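Local coordinates for ABC transporter substrate-binding protein (PDB 4OHN), which binds histidine in the cleft between its two lobes and probably delivers it to an ABC importer for uptake into the pneumococcal cell, at residues A[109-114]-A[194-199]; A[124-129]-A[172-177]; A[18-23]-A[57-62]. All coordinates share one frame; numbering follows the deposited sequence.

Contact 1: residues A[109-114]-A[194-199]. With ACT (acetate ion), chain C.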
ATOM      1  N   VAL A 109      -5.289  11.684   9.309  1.00  8.45           N
ATOM      2  CA  VAL A 109      -4.631  12.954   9.006  1.00  7.93           C
ATOM      3  C   VAL A 109      -5.698  14.056   9.056  1.00  8.07           C
ATOM      4  O   VAL A 109      -6.751  13.941   8.425  1.00  8.49           O
ATOM      5  CB  VAL A 109      -3.917  12.937   7.643  1.00  9.36           C
ATOM      6  CG1 VAL A 109      -3.249  14.276   7.353  1.00  9.60           C
ATOM      7  CG2 VAL A 109      -2.866  11.828   7.615  1.00 10.69           C
ATOM      8  N   THR A 110      -5.422  15.119   9.821  1.00  7.42           N
ATOM      9  CA  THR A 110      -6.315  16.271   9.936  1.00  7.55           C
ATOM     10  C   THR A 110      -5.475  17.526   9.778  1.00  7.85           C
ATOM     11  O   THR A 110      -4.259  17.512  10.009  1.00  7.97           O
ATOM     12  CB  THR A 110      -7.024  16.324  11.303  1.00  8.12           C
ATOM     13  OG1 THR A 110      -6.029  16.479  12.329  1.00  8.53           O
ATOM     14  CG2 THR A 110      -7.839  15.058  11.549  1.00  8.12           C
ATOM     15  N   LYS A 111      -6.087  18.634   9.384  1.00  8.16           N
ATOM     16  CA  LYS A 111      -5.365  19.907   9.430  1.00  8.55           C
ATOM     17  C   LYS A 111      -5.046  20.282  10.864  1.00  8.90           C
ATOM     18  O   LYS A 111      -5.875  20.097  11.760  1.00  8.96           O
ATOM     19  CB  LYS A 111      -6.210  21.032   8.856  1.00  9.00           C
ATOM     20  CG  LYS A 111      -6.377  21.015   7.378  1.00  9.87           C
ATOM     21  CD  LYS A 111      -7.072  22.298   6.942  1.00 14.26           C
ATOM     22  CE  LYS A 111      -6.958  22.545   5.480  1.00 14.84           C
ATOM     23  NZ  LYS A 111      -7.710  23.771   5.086  1.00 12.14           N
ATOM     24  N   LYS A 112      -3.889  20.890  11.106  1.00  8.91           N
ATOM     25  CA  LYS A 112      -3.624  21.365  12.469  1.00  9.66           C
ATOM     26  C   LYS A 112      -4.649  22.390  12.898  1.00  9.93           C
ATOM     27  O   LYS A 112      -4.979  22.478  14.070  1.00  9.30           O
ATOM     28  CB  LYS A 112      -2.212  21.916  12.597  1.00 10.51           C
ATOM     29  CG  LYS A 112      -1.144  20.836  12.552  1.00 10.53           C
ATOM     30  CD  LYS A 112       0.208  21.370  13.015  1.00 11.44           C
ATOM     31  CE  LYS A 112       1.354  20.409  12.756  1.00 14.61           C
ATOM     32  NZ  LYS A 112       1.215  19.149  13.549  1.00 17.06           N
ATOM     33  N   SER A 113      -5.155  23.170  11.953  1.00  9.99           N
ATOM     34  CA  SER A 113      -6.142  24.188  12.302  1.00  9.09           C
ATOM     35  C   SER A 113      -7.437  23.587  12.863  1.00  9.69           C
ATOM     36  O   SER A 113      -8.200  24.281  13.533  1.00 10.38           O
ATOM     37  CB  SER A 113      -6.454  25.069  11.104  1.00 10.89           C
ATOM     38  OG  SER A 113      -6.952  24.320  10.025  1.00 12.27           O
ATOM     39  N   SER A 114      -7.704  22.304  12.594  1.00  8.47           N
ATOM     40  CA  SER A 114      -8.885  21.640  13.142  1.00  8.09           C
ATOM     41  C   SER A 114      -8.801  21.411  14.646  1.00  8.86           C
ATOM     42  O   SER A 114      -9.833  21.245  15.314  1.00 10.14           O
ATOM     43  CB  SER A 114      -9.128  20.287  12.442  1.00  8.94           C
ATOM     44  OG  SER A 114      -8.218  19.291  12.888  1.00  8.76           O
ATOM     45  N   ASN A 194       4.180  20.205   8.767  1.00  9.35           N
ATOM     46  CA  ASN A 194       3.816  21.059   9.879  1.00  9.46           C
ATOM     47  C   ASN A 194       2.471  21.776   9.705  1.00  8.86           C
ATOM     48  O   ASN A 194       2.127  22.640  10.501  1.00 10.15           O
ATOM     49  CB  ASN A 194       4.947  22.043  10.151  1.00 11.58           C
ATOM     50  CG  ASN A 194       6.216  21.341  10.588  1.00 14.41           C
ATOM     51  OD1 ASN A 194       6.168  20.491  11.473  1.00 17.72           O
ATOM     52  ND2 ASN A 194       7.331  21.677   9.977  1.00 15.57           N
ATOM     53  N   ASP A 195       1.702  21.394   8.681  1.00  8.61           N
ATOM     54  CA  ASP A 195       0.331  21.873   8.514  1.00  8.57           C
ATOM     55  C   ASP A 195      -0.694  20.822   8.933  1.00  8.32           C
ATOM     56  O   ASP A 195      -1.891  21.113   8.965  1.00  9.10           O
ATOM     57  CB  ASP A 195       0.049  22.269   7.044  1.00  9.88           C
ATOM     58  CG  ASP A 195       0.769  23.529   6.597  1.00 10.46           C
ATOM     59  OD1 ASP A 195       1.250  24.306   7.436  1.00 10.64           O
ATOM     60  OD2 ASP A 195       0.822  23.729   5.362  1.00 11.23           O
ATOM     61  N   TYR A 196      -0.264  19.601   9.261  1.00  7.55           N
ATOM     62  CA  TYR A 196      -1.197  18.481   9.507  1.00  7.43           C
ATOM     63  C   TYR A 196      -0.828  17.697  10.757  1.00  8.44           C
ATOM     64  O   TYR A 196       0.329  17.639  11.153  1.00 10.20           O
ATOM     65  CB  TYR A 196      -1.224  17.524   8.282  1.00  7.73           C
ATOM     66  CG  TYR A 196      -1.793  18.183   7.052  1.00  6.96           C
ATOM     67  CD1 TYR A 196      -0.986  18.849   6.153  1.00  8.51           C
ATOM     68  CD2 TYR A 196      -3.168  18.202   6.823  1.00  7.50           C
ATOM     69  CE1 TYR A 196      -1.535  19.509   5.062  1.00  9.69           C
ATOM     70  CE2 TYR A 196      -3.718  18.840   5.752  1.00  8.10           C
ATOM     71  CZ  TYR A 196      -2.913  19.506   4.881  1.00  7.97           C
ATOM     72  OH  TYR A 196      -3.491  20.158   3.813  1.00 11.11           O
ATOM     73  N   ASN A 197      -1.847  17.105  11.375  1.00  8.62           N
ATOM     74  CA  ASN A 197      -1.677  16.103  12.423  1.00  8.14           C
ATOM     75  C   ASN A 197      -1.809  14.720  11.819  1.00  8.50           C
ATOM     76  O   ASN A 197      -2.668  14.514  10.962  1.00  9.47           O
ATOM     77  CB  ASN A 197      -2.750  16.277  13.500  1.00  8.77           C
ATOM     78  CG  ASN A 197      -2.645  17.583  14.228  1.00  8.91           C
ATOM     79  OD1 ASN A 197      -1.543  18.046  14.550  1.00 11.31           O
ATOM     80  ND2 ASN A 197      -3.785  18.203  14.499  1.00 10.64           N
ATOM     81  N   VAL A 198      -0.975  13.796  12.256  1.00  8.99           N
ATOM     82  CA  VAL A 198      -0.966  12.420  11.768  1.00  9.26           C
ATOM     83  C   VAL A 198      -0.925  11.530  12.989  1.00  8.42           C
ATOM     84  O   VAL A 198       0.024  11.606  13.774  1.00 10.22           O
ATOM     85  CB  VAL A 198       0.296  12.157  10.893  1.00 10.06           C
ATOM     86  CG1 VAL A 198       0.264  10.740  10.333  1.00 11.71           C
ATOM     87  CG2 VAL A 198       0.412  13.188   9.749  1.00 11.94           C
ATOM     88  N   PHE A 199      -1.949  10.704  13.198  1.00  7.80           N
ATOM     89  CA  PHE A 199      -2.009   9.927  14.426  1.00  8.53           C
ATOM     90  C   PHE A 199      -2.789   8.635  14.262  1.00  9.78           C
ATOM     91  O   PHE A 199      -3.753   8.557  13.509  1.00  8.64           O
ATOM     92  CB  PHE A 199      -2.607  10.765  15.573  1.00  9.26           C
ATOM     93  CG  PHE A 199      -3.947  11.369  15.245  1.00  9.46           C
ATOM     94  CD1 PHE A 199      -4.034  12.580  14.561  1.00 10.53           C
ATOM     95  CD2 PHE A 199      -5.123  10.743  15.630  1.00  9.41           C
ATOM     96  CE1 PHE A 199      -5.257  13.134  14.238  1.00 10.34           C
ATOM     97  CE2 PHE A 199      -6.347  11.305  15.307  1.00 11.05           C
ATOM     98  CZ  PHE A 199      -6.408  12.499  14.627  1.00 10.74           C
TER
HETATM   99  C   ACT C 302      -1.914  18.863   1.255  1.00 14.41           C
HETATM  100  O   ACT C 302      -1.995  20.013   1.751  1.00 13.38           O
HETATM  101  OXT ACT C 302      -1.216  18.746   0.219  1.00 15.92           O
HETATM  102  CH3 ACT C 302      -2.612  17.713   1.898  1.00 13.91           C
HETATM  103  O   HOH W   1      -4.011  20.736  15.980  1.00 12.51           O
HETATM  104  O   HOH W   2       4.509  19.354  13.416  1.00 19.21           O

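Contact 2: residues A[124-129]-A[172-177]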
ATOM      1  N   GLY A 124     -19.185  13.778  14.475  1.00 15.41           N
ATOM      2  CA  GLY A 124     -19.947  14.675  13.622  1.00 15.32           C
ATOM      3  C   GLY A 124     -19.155  15.299  12.480  1.00 16.33           C
ATOM      4  O   GLY A 124     -19.675  16.123  11.729  1.00 17.00           O
ATOM      5  N   LYS A 125     -17.886  14.915  12.337  1.00 12.82           N
ATOM      6  CA  LYS A 125     -17.001  15.467  11.304  1.00 10.77           C
ATOM      7  C   LYS A 125     -16.942  14.520  10.095  1.00  9.12           C
ATOM      8  O   LYS A 125     -17.307  13.352  10.191  1.00 11.58           O
ATOM      9  CB  LYS A 125     -15.592  15.683  11.870  1.00 11.25           C
ATOM     10  CG  LYS A 125     -15.520  16.663  13.044  1.00 13.33           C
ATOM     11  CD  LYS A 125     -15.838  18.074  12.593  1.00 18.75           C
ATOM     12  CE  LYS A 125     -15.644  19.076  13.716  1.00 25.39           C
ATOM     13  NZ  LYS A 125     -16.215  20.393  13.320  1.00 40.57           N
ATOM     14  N   THR A 126     -16.504  15.037   8.952  0.68 10.83           N
ATOM     15  CA  THR A 126     -16.495  14.310   7.689  0.68  9.53           C
ATOM     16  C   THR A 126     -15.177  13.567   7.509  0.68  7.66           C
ATOM     17  O   THR A 126     -14.090  14.158   7.578  0.68 10.37           O
ATOM     18  CB  THR A 126     -16.714  15.276   6.514  0.68 10.98           C
ATOM     19  OG1 THR A 126     -17.901  16.038   6.756  0.68 12.97           O
ATOM     20  CG2 THR A 126     -16.820  14.517   5.166  0.68  8.02           C
ATOM     21  N   LEU A 127     -15.278  12.254   7.289  1.00  9.21           N
ATOM     22  CA  LEU A 127     -14.127  11.396   7.032  1.00  8.17           C
ATOM     23  C   LEU A 127     -14.029  11.040   5.571  1.00  9.39           C
ATOM     24  O   LEU A 127     -15.047  10.816   4.915  1.00  9.89           O
ATOM     25  CB  LEU A 127     -14.304  10.095   7.836  1.00  8.68           C
ATOM     26  CG  LEU A 127     -13.132   9.114   7.740  1.00 10.74           C
ATOM     27  CD1 LEU A 127     -11.942   9.647   8.449  1.00 12.73           C
ATOM     28  CD2 LEU A 127     -13.548   7.757   8.303  1.00 13.55           C
ATOM     29  N   GLY A 128     -12.799  10.993   5.055  1.00  8.20           N
ATOM     30  CA  GLY A 128     -12.499  10.433   3.741  1.00  7.86           C
ATOM     31  C   GLY A 128     -11.636   9.182   3.840  1.00  7.08           C
ATOM     32  O   GLY A 128     -10.968   8.937   4.833  1.00  7.54           O
ATOM     33  N   ALA A 129     -11.641   8.406   2.762  1.00  7.66           N
ATOM     34  CA  ALA A 129     -10.875   7.155   2.661  1.00  8.07           C
ATOM     35  C   ALA A 129     -10.680   6.807   1.195  1.00  7.67           C
ATOM     36  O   ALA A 129     -11.439   7.233   0.330  1.00  7.91           O
ATOM     37  CB  ALA A 129     -11.618   5.999   3.347  1.00  9.69           C
ATOM     38  N   ARG A 172     -12.992  19.973   2.498  1.00  8.60           N
ATOM     39  CA  ARG A 172     -14.137  19.218   2.012  1.00  9.02           C
ATOM     40  C   ARG A 172     -14.346  17.968   2.856  1.00  9.48           C
ATOM     41  O   ARG A 172     -15.472  17.463   2.963  1.00 11.57           O
ATOM     42  CB  ARG A 172     -13.965  18.850   0.542  1.00  8.74           C
ATOM     43  CG  ARG A 172     -13.835  20.057  -0.360  1.00  9.33           C
ATOM     44  CD  ARG A 172     -13.387  19.638  -1.759  1.00  9.80           C
ATOM     45  NE  ARG A 172     -13.146  20.811  -2.596  1.00 10.41           N
ATOM     46  CZ  ARG A 172     -12.156  20.933  -3.469  1.00  9.87           C
ATOM     47  NH1 ARG A 172     -11.310  19.952  -3.669  1.00  9.28           N
ATOM     48  NH2 ARG A 172     -12.043  22.039  -4.162  1.00 11.86           N
ATOM     49  N   ILE A 173     -13.267  17.460   3.437  1.00  8.96           N
ATOM     50  CA  ILE A 173     -13.302  16.445   4.492  1.00 10.10           C
ATOM     51  C   ILE A 173     -12.514  17.003   5.664  1.00  9.03           C
ATOM     52  O   ILE A 173     -11.664  17.886   5.482  1.00  8.83           O
ATOM     53  CB  ILE A 173     -12.768  15.056   4.049  1.00  8.89           C
ATOM     54  CG1 ILE A 173     -11.319  15.148   3.556  1.00  9.33           C
ATOM     55  CG2 ILE A 173     -13.671  14.498   2.950  1.00  9.97           C
ATOM     56  CD1 ILE A 173     -10.711  13.808   3.157  1.00  9.81           C
ATOM     57  N   ASP A 174     -12.794  16.517   6.864  1.00  8.10           N
ATOM     58  CA  ASP A 174     -12.109  16.956   8.080  1.00  8.54           C
ATOM     59  C   ASP A 174     -10.960  16.043   8.494  1.00  7.55           C
ATOM     60  O   ASP A 174     -10.037  16.479   9.181  1.00  9.15           O
ATOM     61  CB  ASP A 174     -13.121  17.041   9.227  1.00 10.01           C
ATOM     62  CG  ASP A 174     -14.213  18.044   8.941  1.00 11.10           C
ATOM     63  OD1 ASP A 174     -13.839  19.218   8.722  1.00 12.78           O
ATOM     64  OD2 ASP A 174     -15.406  17.673   8.933  1.00 13.49           O
ATOM     65  N   GLY A 175     -11.055  14.772   8.110  1.00  8.32           N
ATOM     66  CA  GLY A 175     -10.019  13.801   8.421  1.00  8.65           C
ATOM     67  C   GLY A 175      -9.949  12.789   7.301  1.00  7.73           C
ATOM     68  O   GLY A 175     -10.932  12.506   6.648  1.00  8.51           O
ATOM     69  N   LEU A 176      -8.775  12.222   7.131  1.00  8.16           N
ATOM     70  CA  LEU A 176      -8.511  11.213   6.113  1.00  7.79           C
ATOM     71  C   LEU A 176      -7.857   9.996   6.761  1.00  7.43           C
ATOM     72  O   LEU A 176      -6.832  10.125   7.432  1.00  7.97           O
ATOM     73  CB  LEU A 176      -7.599  11.797   5.020  1.00  8.11           C
ATOM     74  CG  LEU A 176      -7.134  10.824   3.931  1.00  7.85           C
ATOM     75  CD1 LEU A 176      -8.292  10.172   3.190  1.00  9.40           C
ATOM     76  CD2 LEU A 176      -6.208  11.592   2.961  1.00  8.62           C
ATOM     77  N   LEU A 177      -8.475   8.836   6.558  1.00  7.65           N
ATOM     78  CA  LEU A 177      -7.904   7.566   7.004  1.00  8.15           C
ATOM     79  C   LEU A 177      -6.954   7.058   5.928  1.00  8.41           C
ATOM     80  O   LEU A 177      -7.379   6.837   4.792  1.00  9.70           O
ATOM     81  CB  LEU A 177      -9.034   6.570   7.262  1.00  8.72           C
ATOM     82  CG  LEU A 177      -8.659   5.212   7.870  1.00 12.50           C
ATOM     83  CD1 LEU A 177      -8.019   5.395   9.245  1.00 15.93           C
ATOM     84  CD2 LEU A 177      -9.888   4.323   7.962  1.00 15.87           C
TER
HETATM   85  O   HOH W   3     -15.204  21.270  10.373  1.00 31.90           O

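Contact 3: residues A[18-23]-A[57-62]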
ATOM      1  N   LYS A  18      10.977 -14.584 -19.202  1.00 15.01           N
ATOM      2  CA  LYS A  18      11.801 -13.584 -18.514  1.00 15.22           C
ATOM      3  C   LYS A  18      11.029 -12.310 -18.215  1.00 16.33           C
ATOM      4  O   LYS A  18      11.571 -11.210 -18.282  1.00 16.16           O
ATOM      5  CB  LYS A  18      13.049 -13.274 -19.338  1.00 16.99           C
ATOM      6  CG  LYS A  18      13.914 -14.504 -19.583  1.00 21.79           C
ATOM      7  CD  LYS A  18      15.003 -14.198 -20.588  1.00 35.89           C
ATOM      8  CE  LYS A  18      15.853 -15.427 -20.877  1.00 84.70           C
ATOM      9  NZ  LYS A  18      16.578 -15.897 -19.663  1.00 76.54           N
ATOM     10  N   SER A  19       9.765 -12.476 -17.851  1.00 13.22           N
ATOM     11  CA  SER A  19       8.875 -11.345 -17.647  1.00 13.73           C
ATOM     12  C   SER A  19       7.766 -11.691 -16.678  1.00 12.87           C
ATOM     13  O   SER A  19       7.268 -12.823 -16.668  1.00 13.85           O
ATOM     14  CB  SER A  19       8.260 -10.935 -18.977  1.00 16.00           C
ATOM     15  OG  SER A  19       7.441  -9.800 -18.817  1.00 20.17           O
ATOM     16  N   ILE A  20       7.376 -10.713 -15.866  1.00 10.59           N
ATOM     17  CA  ILE A  20       6.223 -10.844 -14.998  1.00 11.38           C
ATOM     18  C   ILE A  20       5.548  -9.474 -14.951  1.00  9.76           C
ATOM     19  O   ILE A  20       6.245  -8.446 -14.987  1.00 12.10           O
ATOM     20  CB  ILE A  20       6.621 -11.363 -13.592  1.00 10.82           C
ATOM     21  CG1 ILE A  20       5.375 -11.747 -12.814  1.00 13.56           C
ATOM     22  CG2 ILE A  20       7.489 -10.338 -12.868  1.00 11.15           C
ATOM     23  CD1 ILE A  20       5.630 -12.625 -11.620  1.00 13.19           C
ATOM     24  N   THR A  21       4.221  -9.456 -14.863  1.00 10.23           N
ATOM     25  CA  THR A  21       3.477  -8.200 -14.821  1.00 11.21           C
ATOM     26  C   THR A  21       3.010  -7.913 -13.405  1.00 10.44           C
ATOM     27  O   THR A  21       2.385  -8.750 -12.755  1.00 10.57           O
ATOM     28  CB  THR A  21       2.298  -8.226 -15.796  1.00 10.42           C
ATOM     29  OG1 THR A  21       2.816  -8.373 -17.114  1.00 13.46           O
ATOM     30  CG2 THR A  21       1.461  -6.956 -15.714  1.00  9.88           C
ATOM     31  N   ILE A  22       3.328  -6.718 -12.925  1.00  9.76           N
ATOM     32  CA  ILE A  22       3.010  -6.324 -11.567  1.00  8.64           C
ATOM     33  C   ILE A  22       2.117  -5.090 -11.577  1.00  8.82           C
ATOM     34  O   ILE A  22       2.452  -4.075 -12.178  1.00  9.51           O
ATOM     35  CB  ILE A  22       4.288  -6.065 -10.758  1.00  9.35           C
ATOM     36  CG1 ILE A  22       5.189  -7.316 -10.799  1.00 10.66           C
ATOM     37  CG2 ILE A  22       3.939  -5.682  -9.329  1.00  9.98           C
ATOM     38  CD1 ILE A  22       6.407  -7.224  -9.886  1.00 10.45           C
ATOM     39  N   GLY A  23       0.989  -5.205 -10.895  1.00  8.55           N
ATOM     40  CA  GLY A  23       0.038  -4.122 -10.808  1.00  8.21           C
ATOM     41  C   GLY A  23       0.232  -3.285  -9.556  1.00  7.95           C
ATOM     42  O   GLY A  23       0.613  -3.773  -8.503  1.00  8.96           O
ATOM     43  N   ILE A  57      14.533 -12.080 -14.570  1.00 13.80           N
ATOM     44  CA  ILE A  57      13.199 -11.670 -14.997  1.00 15.03           C
ATOM     45  C   ILE A  57      13.059 -10.152 -14.926  1.00 13.97           C
ATOM     46  O   ILE A  57      13.440  -9.541 -13.930  1.00 15.82           O
ATOM     47  CB  ILE A  57      12.133 -12.360 -14.104  1.00 11.62           C
ATOM     48  CG1 ILE A  57      12.093 -13.856 -14.428  1.00 14.85           C
ATOM     49  CG2 ILE A  57      10.767 -11.731 -14.285  1.00 12.96           C
ATOM     50  CD1 ILE A  57      11.263 -14.706 -13.453  1.00 15.69           C
ATOM     51  N   THR A  58      12.526  -9.573 -15.997  1.00 14.14           N
ATOM     52  CA  THR A  58      12.241  -8.146 -16.093  1.00 14.48           C
ATOM     53  C   THR A  58      10.780  -7.914 -15.701  1.00 13.82           C
ATOM     54  O   THR A  58       9.888  -8.651 -16.122  1.00 14.69           O
ATOM     55  CB  THR A  58      12.457  -7.658 -17.531  1.00 15.89           C
ATOM     56  OG1 THR A  58      13.846  -7.800 -17.870  1.00 21.06           O
ATOM     57  CG2 THR A  58      12.066  -6.213 -17.708  1.00 19.93           C
ATOM     58  N   VAL A  59      10.537  -6.892 -14.890  1.00 10.78           N
ATOM     59  CA  VAL A  59       9.180  -6.550 -14.493  1.00 11.62           C
ATOM     60  C   VAL A  59       8.535  -5.631 -15.517  1.00 11.75           C
ATOM     61  O   VAL A  59       9.121  -4.641 -15.958  1.00 14.53           O
ATOM     62  CB  VAL A  59       9.148  -5.848 -13.118  1.00 10.88           C
ATOM     63  CG1 VAL A  59       7.726  -5.451 -12.740  1.00 11.60           C
ATOM     64  CG2 VAL A  59       9.761  -6.763 -12.044  1.00 12.66           C
ATOM     65  N   ASN A  60       7.317  -5.998 -15.892  1.00 10.90           N
ATOM     66  CA  ASN A  60       6.403  -5.138 -16.628  1.00 11.68           C
ATOM     67  C   ASN A  60       5.457  -4.485 -15.634  1.00 11.40           C
ATOM     68  O   ASN A  60       4.568  -5.140 -15.104  1.00 11.17           O
ATOM     69  CB  ASN A  60       5.625  -5.961 -17.657  1.00 12.21           C
ATOM     70  CG  ASN A  60       4.577  -5.155 -18.365  1.00 16.25           C
ATOM     71  OD1 ASN A  60       4.829  -4.026 -18.794  1.00 20.01           O
ATOM     72  ND2 ASN A  60       3.386  -5.713 -18.481  1.00 15.57           N
ATOM     73  N   TRP A  61       5.665  -3.198 -15.376  1.00 10.13           N
ATOM     74  CA  TRP A  61       4.857  -2.453 -14.425  1.00  9.93           C
ATOM     75  C   TRP A  61       3.576  -1.991 -15.084  1.00 11.39           C
ATOM     76  O   TRP A  61       3.618  -1.293 -16.099  1.00 13.52           O
ATOM     77  CB  TRP A  61       5.642  -1.240 -13.886  1.00 11.40           C
ATOM     78  CG  TRP A  61       6.769  -1.659 -12.996  1.00 10.12           C
ATOM     79  CD1 TRP A  61       8.103  -1.726 -13.324  1.00 12.61           C
ATOM     80  CD2 TRP A  61       6.650  -2.126 -11.655  1.00 10.55           C
ATOM     81  NE1 TRP A  61       8.815  -2.194 -12.244  1.00 13.26           N
ATOM     82  CE2 TRP A  61       7.951  -2.456 -11.214  1.00 11.21           C
ATOM     83  CE3 TRP A  61       5.580  -2.300 -10.781  1.00 10.18           C
ATOM     84  CZ2 TRP A  61       8.198  -2.962  -9.946  1.00 11.83           C
ATOM     85  CZ3 TRP A  61       5.829  -2.788  -9.506  1.00  9.77           C
ATOM     86  CH2 TRP A  61       7.138  -3.113  -9.105  1.00 10.72           C
ATOM     87  N   GLN A  62       2.450  -2.367 -14.488  1.00  9.19           N
ATOM     88  CA  GLN A  62       1.144  -2.016 -15.019  1.00  9.04           C
ATOM     89  C   GLN A  62       0.363  -1.190 -13.994  1.00  9.31           C
ATOM     90  O   GLN A  62      -0.099  -1.728 -12.987  1.00  9.79           O
ATOM     91  CB  GLN A  62       0.359  -3.273 -15.374  1.00 11.04           C
ATOM     92  CG  GLN A  62      -1.020  -2.973 -15.966  1.00 13.42           C
ATOM     93  CD  GLN A  62      -0.943  -2.076 -17.189  1.00 16.31           C
ATOM     94  OE1 GLN A  62      -0.376  -2.453 -18.229  1.00 18.35           O
ATOM     95  NE2 GLN A  62      -1.511  -0.884 -17.084  1.00 16.05           N
TER
HETATM   96  O   HOH W   4       8.959  -7.537 -18.823  1.00 26.08           O

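Contact 1: residues A[109-114]-A[194-199]
An antiparallel strand pair at the margin of one lobe's sheet joins Thr110 to Asn197 through two backbone bonds, Thr110 N to Asn197 O at 3.0 Å and Asn197 N to Thr110 O at 2.8 Å. Beyond this hydrogen-bonded pair the chain leaves strand 102-111 in a 3-10 turn, and Lys112 N still reaches Asp195 O at 2.9 Å, almost straight (175°). The aliphatic chain of Lys112 lies across the 194-197 backbone, and a bend at its last torsion (chi4 -65°) brings Lys112 NZ to Tyr196 O at 3.0 Å and Asn197 OD1 at 3.1 Å; a lysine suits this exposed edge because its methylenes pack while its ammonium stays at the surface. The strands belong to the mixed sheet of a periplasmic-binding-protein fold, and helices 161-169 and 180-189 cover the face carrying Val109 and Val198. There Val109 CG2 meets Val198 CG2 at 4.1 Å, while Val109 CG1 reaches Tyr196 CB. On the other face, Thr110 OG1 lies in the plane of the Phe199 ring, at its edge, and bonds to Ile116 O. Tyr196 runs beside Lys111, its CE2 3.8 Å from Lys111 CG, and Tyr196 OH donates to O of an acetate ion, probably from the crystallisation liquor, at 2.6 Å.

Contact 2: residues A[124-129]-A[172-177]
Thr126 O receives two backbone N-H groups, from Asp174 N at 2.8 Å and from Gly175 N at 3.1 Å, where strands 127-129 and 175-177 start to run parallel, their axes 32° apart. Further along, Gly128 uses both its N, to Gly175 O, and its O, from Leu177 N, toward the neighbouring strand, the regular parallel pattern. Asp174 adds a side-chain tie just ahead of the strands. With CG beside its own backbone N (chi1 -61°), the carboxylate turns back to the other chain, and Asp174 OD2 takes the N-H of Thr126 N at 2.9 Å on its anti lone pair, in a nearly straight bond (176°). The short acid thus gives the Thr126 N-H, just before the strand, an acceptor. Lys125 crosses it at about a right angle, its CB 3.6 Å from Asp174 OD2; Lys125 NZ stays 5.2 Å from Asp174 OD2, and a water links the ammonium to Asp174 OD1. These are parallel strands of one of the two alpha/beta lobes in the periplasmic-binding-protein fold, with helix 134-141 over the Leu127 and Leu177 face and helix 161-169 over the face of Leu176. Glycine at 128 suits the face of Leu176, against which Ile173 packs, because a side chain there would run into Ile173 CD1, which instead lies 3.9 Å from Gly128 CA. Leu176 CD1 comes within 3.4 Å of Gly128 O, and Leu127 CD1 lies 3.5 Å from Gly175 O, so both leucines cover backbone carbonyls with methyl groups.

Contact 3: residues A[18-23]-A[57-62]
Ile22 packs against Val59 and Trp61 on the apolar face of two parallel strands, its CD1 3.6 Å from Val59 CG1 and its CG2 3.5 Å from Trp61 CZ3. The strands open the alpha/beta lobe that holds the N-terminus in this periplasmic-binding-protein fold: a beta-alpha-beta unit, in which helix 43-53 lies between them in sequence and packs against this same face. The two branches of Ile22 divide the work, since chi1 of -56° sends CG1 and CD1 toward the valine and leaves CG2, anti to the backbone N, beside the indole. Val59 CG1 also lies over one face of the Trp61 ring system, offset toward its rim, so a beta-branched residue and a wide aromatic fill the layer together. Toward the start of the strands, Ile20 CG2 meets Ile57 CG2 at 3.8 Å, where Phe52 of the helix touches both isoleucines. Backbone bonds pass back and forth between the strands: Asn60 N to Ile20 O at 2.8 Å, Ile22 N to Asn60 O, and Gln62 N to Ile22 O. A longer one, Ile20 N to Thr58 O at 3.3 Å, lies nearer the start of the strands, where Lys18, the positive-phi residue of a Schellman motif, ends helix 11-17. The opposite face is polar and carries Ser19, Thr21, Thr58 and Asn60, small or amide side chains that suit a surface with solvent at hand. A water joins Ser19 OG to Thr58 O. Beside it Thr21 and Asn60 point the same way, and Asn60 ND2 donates to Thr21 OG1 at 3.0 Å, within its amide plane and at 171°.

Overall arrangement
Contacts 1 and 2 lie in one lobe and contact 3 in the other, on opposite sides of the chain's centre, with about 38 Å and 36 Å between its centre and theirs. The first two are adjacent in one sheet, strand 102-111 pairing with both 175-179 and 196-200, and Val109 N lies 2.9 Å from Leu176 O, a probable hydrogen bond. Contact 2, nested in the loop closed by contact 1, is buried: leucines pack under helices, and glycine lets Ile173 lie close to the backbone. Contact 1 is a surface antiparallel pair tied by lysine and amide groups. Contact 3 resembles contact 2 in its parallel strands but is only partly buried, with one apolar and one polar face.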